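Local coordinates for protein minor fimbrium anchoring subunit Mfa2 (Porphyromonas gingivalis, PDB 5NFI) that holds the minor (Mfa1) fimbriae of this periodontal pathogen in the outer membrane and regulates their length, at residues 75-80 against 108-113; 188-191 against 195-198. One frame throughout, in Å; residues are numbered along the deposited sequence.

Contact 1 (75-80 against 108-113)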
loop_
_atom_site.group_PDB
_atom_site.type_symbol
_atom_site.label_atom_id
_atom_site.label_comp_id
_atom_site.label_asym_id
_atom_site.label_seq_id
_atom_site.Cartn_x
_atom_site.Cartn_y
_atom_site.Cartn_z
ATOM N N ASP A 75 -0.061 1.925 12.629
ATOM C CA ASP A 75 0.785 1.175 13.542
ATOM C C ASP A 75 1.877 2.100 14.051
ATOM O O ASP A 75 1.958 3.245 13.621
ATOM C CB ASP A 75 1.395 -0.033 12.806
ATOM C CG ASP A 75 1.308 -1.315 13.604
ATOM O OD1 ASP A 75 1.611 -1.295 14.817
ATOM O OD2 ASP A 75 0.913 -2.351 13.034
ATOM N N ASP A 76 2.733 1.605 14.937
ATOM C CA ASP A 76 3.909 2.371 15.333
ATOM C C ASP A 76 5.087 2.154 14.353
ATOM O O ASP A 76 6.211 2.586 14.620
ATOM C CB ASP A 76 4.329 2.037 16.775
ATOM C CG ASP A 76 4.307 0.547 17.071
ATOM O OD1 ASP A 76 4.377 -0.260 16.111
ATOM O OD2 ASP A 76 4.239 0.180 18.271
ATOM N N HIS A 77 4.807 1.502 13.220
ATOM C CA HIS A 77 5.744 1.461 12.092
ATOM C C HIS A 77 5.710 2.787 11.342
ATOM O O HIS A 77 6.493 2.995 10.401
ATOM C CB HIS A 77 5.410 0.344 11.094
ATOM C CG HIS A 77 5.579 -1.044 11.622
ATOM N ND1 HIS A 77 6.653 -1.428 12.391
ATOM C CD2 HIS A 77 4.812 -2.147 11.471
ATOM C CE1 HIS A 77 6.539 -2.708 12.699
ATOM N NE2 HIS A 77 5.431 -3.166 12.151
ATOM N N TYR A 78 4.781 3.667 11.732
ATOM C CA TYR A 78 4.590 4.930 11.016
ATOM C C TYR A 78 4.820 6.163 11.876
ATOM O O TYR A 78 4.423 6.202 13.034
ATOM C CB TYR A 78 3.187 4.987 10.414
ATOM C CG TYR A 78 2.877 3.821 9.517
ATOM C CD1 TYR A 78 3.236 3.834 8.156
ATOM C CD2 TYR A 78 2.258 2.683 10.026
ATOM C CE1 TYR A 78 2.962 2.752 7.328
ATOM C CE2 TYR A 78 1.980 1.596 9.213
ATOM C CZ TYR A 78 2.334 1.632 7.862
ATOM O OH TYR A 78 2.030 0.537 7.075
ATOM N N ASN A 79 5.483 7.156 11.298
ATOM C CA ASN A 79 5.571 8.502 11.848
ATOM C C ASN A 79 4.346 9.319 11.447
ATOM O O ASN A 79 4.191 9.686 10.277
ATOM C CB ASN A 79 6.831 9.225 11.356
ATOM C CG ASN A 79 8.122 8.635 11.916
ATOM O OD1 ASN A 79 8.172 8.193 13.057
ATOM N ND2 ASN A 79 9.167 8.645 11.115
ATOM N N ILE A 80 3.497 9.617 12.425
ATOM C CA ILE A 80 2.256 10.342 12.183
ATOM C C ILE A 80 2.441 11.861 12.291
ATOM O O ILE A 80 2.951 12.361 13.289
ATOM C CB ILE A 80 1.160 9.898 13.178
ATOM C CG1 ILE A 80 1.077 8.370 13.258
ATOM C CG2 ILE A 80 -0.163 10.552 12.836
ATOM C CD1 ILE A 80 0.689 7.705 11.972
ATOM N N ASP A 108 6.760 -6.773 7.343
ATOM C CA ASP A 108 6.204 -8.096 7.029
ATOM C C ASP A 108 5.147 -8.416 8.060
ATOM O O ASP A 108 5.287 -8.067 9.218
ATOM C CB ASP A 108 7.258 -9.221 7.031
ATOM C CG ASP A 108 8.425 -8.957 6.088
ATOM O OD1 ASP A 108 8.232 -8.334 5.012
ATOM O OD2 ASP A 108 9.556 -9.376 6.436
ATOM N N GLY A 109 4.090 -9.087 7.623
ATOM C CA GLY A 109 3.070 -9.570 8.523
ATOM C C GLY A 109 2.093 -8.497 8.959
ATOM O O GLY A 109 1.298 -8.733 9.857
ATOM N N THR A 110 2.156 -7.324 8.339
ATOM C CA THR A 110 1.187 -6.270 8.603
ATOM C C THR A 110 0.354 -5.938 7.370
ATOM O O THR A 110 0.833 -5.985 6.249
ATOM C CB THR A 110 1.861 -4.971 9.077
ATOM O OG1 THR A 110 2.267 -4.198 7.940
ATOM C CG2 THR A 110 3.056 -5.263 9.966
ATOM N N THR A 111 -0.894 -5.568 7.584
ATOM C CA THR A 111 -1.734 -5.082 6.501
ATOM C C THR A 111 -2.007 -3.618 6.728
ATOM O O THR A 111 -2.082 -3.177 7.874
ATOM C CB THR A 111 -3.045 -5.844 6.423
ATOM O OG1 THR A 111 -3.531 -6.089 7.754
ATOM C CG2 THR A 111 -2.816 -7.171 5.728
ATOM N N LEU A 112 -2.116 -2.856 5.652
ATOM C CA LEU A 112 -2.480 -1.458 5.779
ATOM C C LEU A 112 -3.610 -1.178 4.834
ATOM O O LEU A 112 -3.551 -1.572 3.666
ATOM C CB LEU A 112 -1.304 -0.546 5.471
ATOM C CG LEU A 112 -1.634 0.942 5.601
ATOM C CD1 LEU A 112 -1.670 1.327 7.061
ATOM C CD2 LEU A 112 -0.642 1.804 4.826
ATOM N N TRP A 113 -4.639 -0.493 5.316
ATOM C CA TRP A 113 -5.855 -0.361 4.512
ATOM C C TRP A 113 -6.353 1.067 4.367
ATOM O O TRP A 113 -6.259 1.851 5.304
ATOM C CB TRP A 113 -6.971 -1.196 5.120
ATOM C CG TRP A 113 -6.648 -2.639 5.271
ATOM C CD1 TRP A 113 -5.858 -3.211 6.228
ATOM C CD2 TRP A 113 -7.143 -3.708 4.462
ATOM N NE1 TRP A 113 -5.820 -4.571 6.050
ATOM C CE2 TRP A 113 -6.604 -4.902 4.975
ATOM C CE3 TRP A 113 -7.977 -3.770 3.343
ATOM C CZ2 TRP A 113 -6.878 -6.141 4.414
ATOM C CZ3 TRP A 113 -8.251 -4.992 2.794
ATOM C CH2 TRP A 113 -7.701 -6.166 3.326
#

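Contact 2 (188-191 against 195-198)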
loop_
_atom_site.group_PDB
_atom_site.type_symbol
_atom_site.label_atom_id
_atom_site.label_comp_id
_atom_site.label_asym_id
_atom_site.label_seq_id
_atom_site.Cartn_x
_atom_site.Cartn_y
_atom_site.Cartn_z
ATOM N N THR A 188 15.936 -13.184 3.015
ATOM C CA THR A 188 16.445 -14.025 1.928
ATOM C C THR A 188 16.622 -15.508 2.298
ATOM O O THR A 188 16.862 -15.861 3.454
ATOM C CB THR A 188 17.803 -13.435 1.416
ATOM O OG1 THR A 188 17.540 -12.373 0.490
ATOM C CG2 THR A 188 18.691 -14.469 0.763
ATOM N N LYS A 189 16.454 -16.364 1.296
ATOM C CA LYS A 189 16.804 -17.774 1.361
ATOM C C LYS A 189 17.532 -18.154 0.061
ATOM O O LYS A 189 16.983 -18.009 -1.027
ATOM C CB LYS A 189 15.545 -18.631 1.551
ATOM C CG LYS A 189 15.701 -19.906 2.371
ATOM C CD LYS A 189 14.348 -20.325 2.981
ATOM C CE LYS A 189 13.174 -20.079 2.014
ATOM N NZ LYS A 189 11.944 -20.895 2.310
ATOM N N VAL A 190 18.774 -18.609 0.150
ATOM C CA VAL A 190 19.295 -19.350 -0.980
ATOM C C VAL A 190 18.472 -20.624 -0.974
ATOM O O VAL A 190 18.507 -21.402 -0.024
ATOM C CB VAL A 190 20.797 -19.643 -0.895
ATOM C CG1 VAL A 190 21.138 -20.850 -1.725
ATOM C CG2 VAL A 190 21.589 -18.439 -1.369
ATOM N N VAL A 191 17.678 -20.801 -2.017
ATOM C CA VAL A 191 16.775 -21.925 -2.090
ATOM C C VAL A 191 17.368 -23.054 -2.927
ATOM O O VAL A 191 17.436 -24.190 -2.475
ATOM C CB VAL A 191 15.401 -21.479 -2.639
ATOM C CG1 VAL A 191 15.560 -20.389 -3.689
ATOM C CG2 VAL A 191 14.648 -22.675 -3.199
ATOM N N THR A 195 19.667 -20.749 -7.145
ATOM C CA THR A 195 18.473 -19.939 -6.918
ATOM C C THR A 195 18.469 -19.193 -5.583
ATOM O O THR A 195 18.799 -19.753 -4.540
ATOM C CB THR A 195 17.204 -20.795 -6.976
ATOM O OG1 THR A 195 17.325 -21.772 -8.017
ATOM C CG2 THR A 195 15.994 -19.919 -7.248
ATOM N N CYS A 196 18.077 -17.923 -5.632
ATOM C CA CYS A 196 17.964 -17.101 -4.428
ATOM C C CYS A 196 16.575 -16.476 -4.372
ATOM O O CYS A 196 16.089 -15.950 -5.370
ATOM C CB CYS A 196 19.047 -16.007 -4.399
ATOM S SG CYS A 196 19.078 -15.045 -2.861
ATOM N N ARG A 197 15.944 -16.527 -3.203
ATOM C CA ARG A 197 14.570 -16.068 -3.024
ATOM C C ARG A 197 14.529 -14.981 -1.959
ATOM O O ARG A 197 15.133 -15.126 -0.911
ATOM C CB ARG A 197 13.669 -17.241 -2.634
ATOM C CG ARG A 197 12.212 -17.144 -3.073
ATOM C CD ARG A 197 11.440 -18.349 -2.526
ATOM N NE ARG A 197 10.040 -18.451 -2.956
ATOM C CZ ARG A 197 9.647 -19.012 -4.102
ATOM N NH1 ARG A 197 10.555 -19.488 -4.957
ATOM N NH2 ARG A 197 8.349 -19.084 -4.408
ATOM N N ALA A 198 13.816 -13.894 -2.231
ATOM C CA ALA A 198 13.676 -12.783 -1.304
ATOM C C ALA A 198 12.193 -12.418 -1.111
ATOM O O ALA A 198 11.402 -12.456 -2.062
ATOM C CB ALA A 198 14.460 -11.582 -1.803
#

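Contact 1 (75-80 against 108-113)
Tyr-78 and Leu-112 meet through van der Waals contact, approaching from opposite directions. The phenol end of Tyr-78 does the touching. Tyr-78 OH lies 3.7 Å from Leu-112 CD2 and nearly as close to CD1, so it sits against both methyls of the leucine fork. CZ of Tyr-78 is 4.1 Å from Leu-112 CD1, which comes to the ring obliquely. With chi1 at -180° the leucine fork points away from its own N, toward the phenol. Both side chains are buried and both also pack on Met-95. Leu-97 and Leu-203 touch Tyr-78 as well.

A second apolar touch lies at the more exposed end. Thr-110 CG2 stands at the edge of the His-77 imidazole, near the ring plane, 3.8 Å from His-77 NE2. The hydroxyl of Thr-110 is engaged by Ile-107 O.

The contact sets a small antiparallel sheet against the extended run that leads into strand 113-122. Strand 78-80 pairs with strand 93-100 in that sheet, while Leu-112 is hydrogen-bonded through its backbone to Tyr-142.

No hydrogen bond joins the two segments. Residues Asp-75 to Tyr-78 form a type I turn, and both hydrogen bonds within 75-80 lie in it. Asp-75 OD1 accepts from Asp-76 N (3.1 Å) with its anti lone pair. Tyr-78 N gives a weak bond to Asp-75 O (3.4 Å).

Contact 2 (188-191 against 195-198)
Residues 188-191 and 195-198 form an antiparallel strand pair at the turn end of the hairpin made by strands 182-190 and 196-202. Lys-189 and Arg-197 are the hydrogen-bonded pair. Lys-189 N donates to Arg-197 O at 2.9 Å. Arg-197 N returns a bond to Lys-189 O at 2.8 Å.

Nearer the turn, Val-191 N reaches Thr-195 O at 3.0 Å. This bond is more bent (140° at the hydrogen). Val-191 CG1 packs beside it, 3.4 Å from the acceptor, Thr-195 O. The same methyl lies 3.6 Å from Thr-195 CG2 and also touches Arg-197 CB. The hydroxyl of Thr-195 is bonded to Asp-151.

On one face are Thr-188, Val-190, Cys-196 and Ala-198. Thr-188 CG2, anti to its backbone N, reaches diagonally to Cys-196 SG at 3.7 Å. Thr-188 OG1 stands 3.9 Å from Ala-198 CB. Pro-156 touches both Val-190 and Cys-196.

Lys-189 and Arg-197 point to the other face. Lys-189 NZ and Arg-197 NE are 6.1 Å apart and not in contact. Arg-197 has a long, weak ion pair with Asp-251.

Cys-196 and Ala-198 also bond through their backbones to strand 133-151. The pair is therefore a beta hairpin whose strands each have a further neighbour: 196-202 pairs with strand 133-151, and 182-190 with strand 159-165. This is in keeping with the transthyretin-like beta architecture of this fimbrillin family.

Both segments of contact 1 precede those of contact 2 along the chain. Their centres are 26 Å apart, and their nearest atoms are about 8 Å apart without touching. The centre of contact 1 is about 10 Å from the centre of the chain, that of contact 2 about 24 Å. Strand 133-151 connects them: it pairs with strand 196-202 of the hairpin, and Tyr-142 within it bonds to the backbone of the 108-113 run. Asp-108 OD1 is also hydrogen-bonded to Thr-201 OG1, further along that hairpin strand. Contact 1 thus joins a side sheet to the middle of this elongated, strand-rich protein, while contact 2 holds a hairpin together further out.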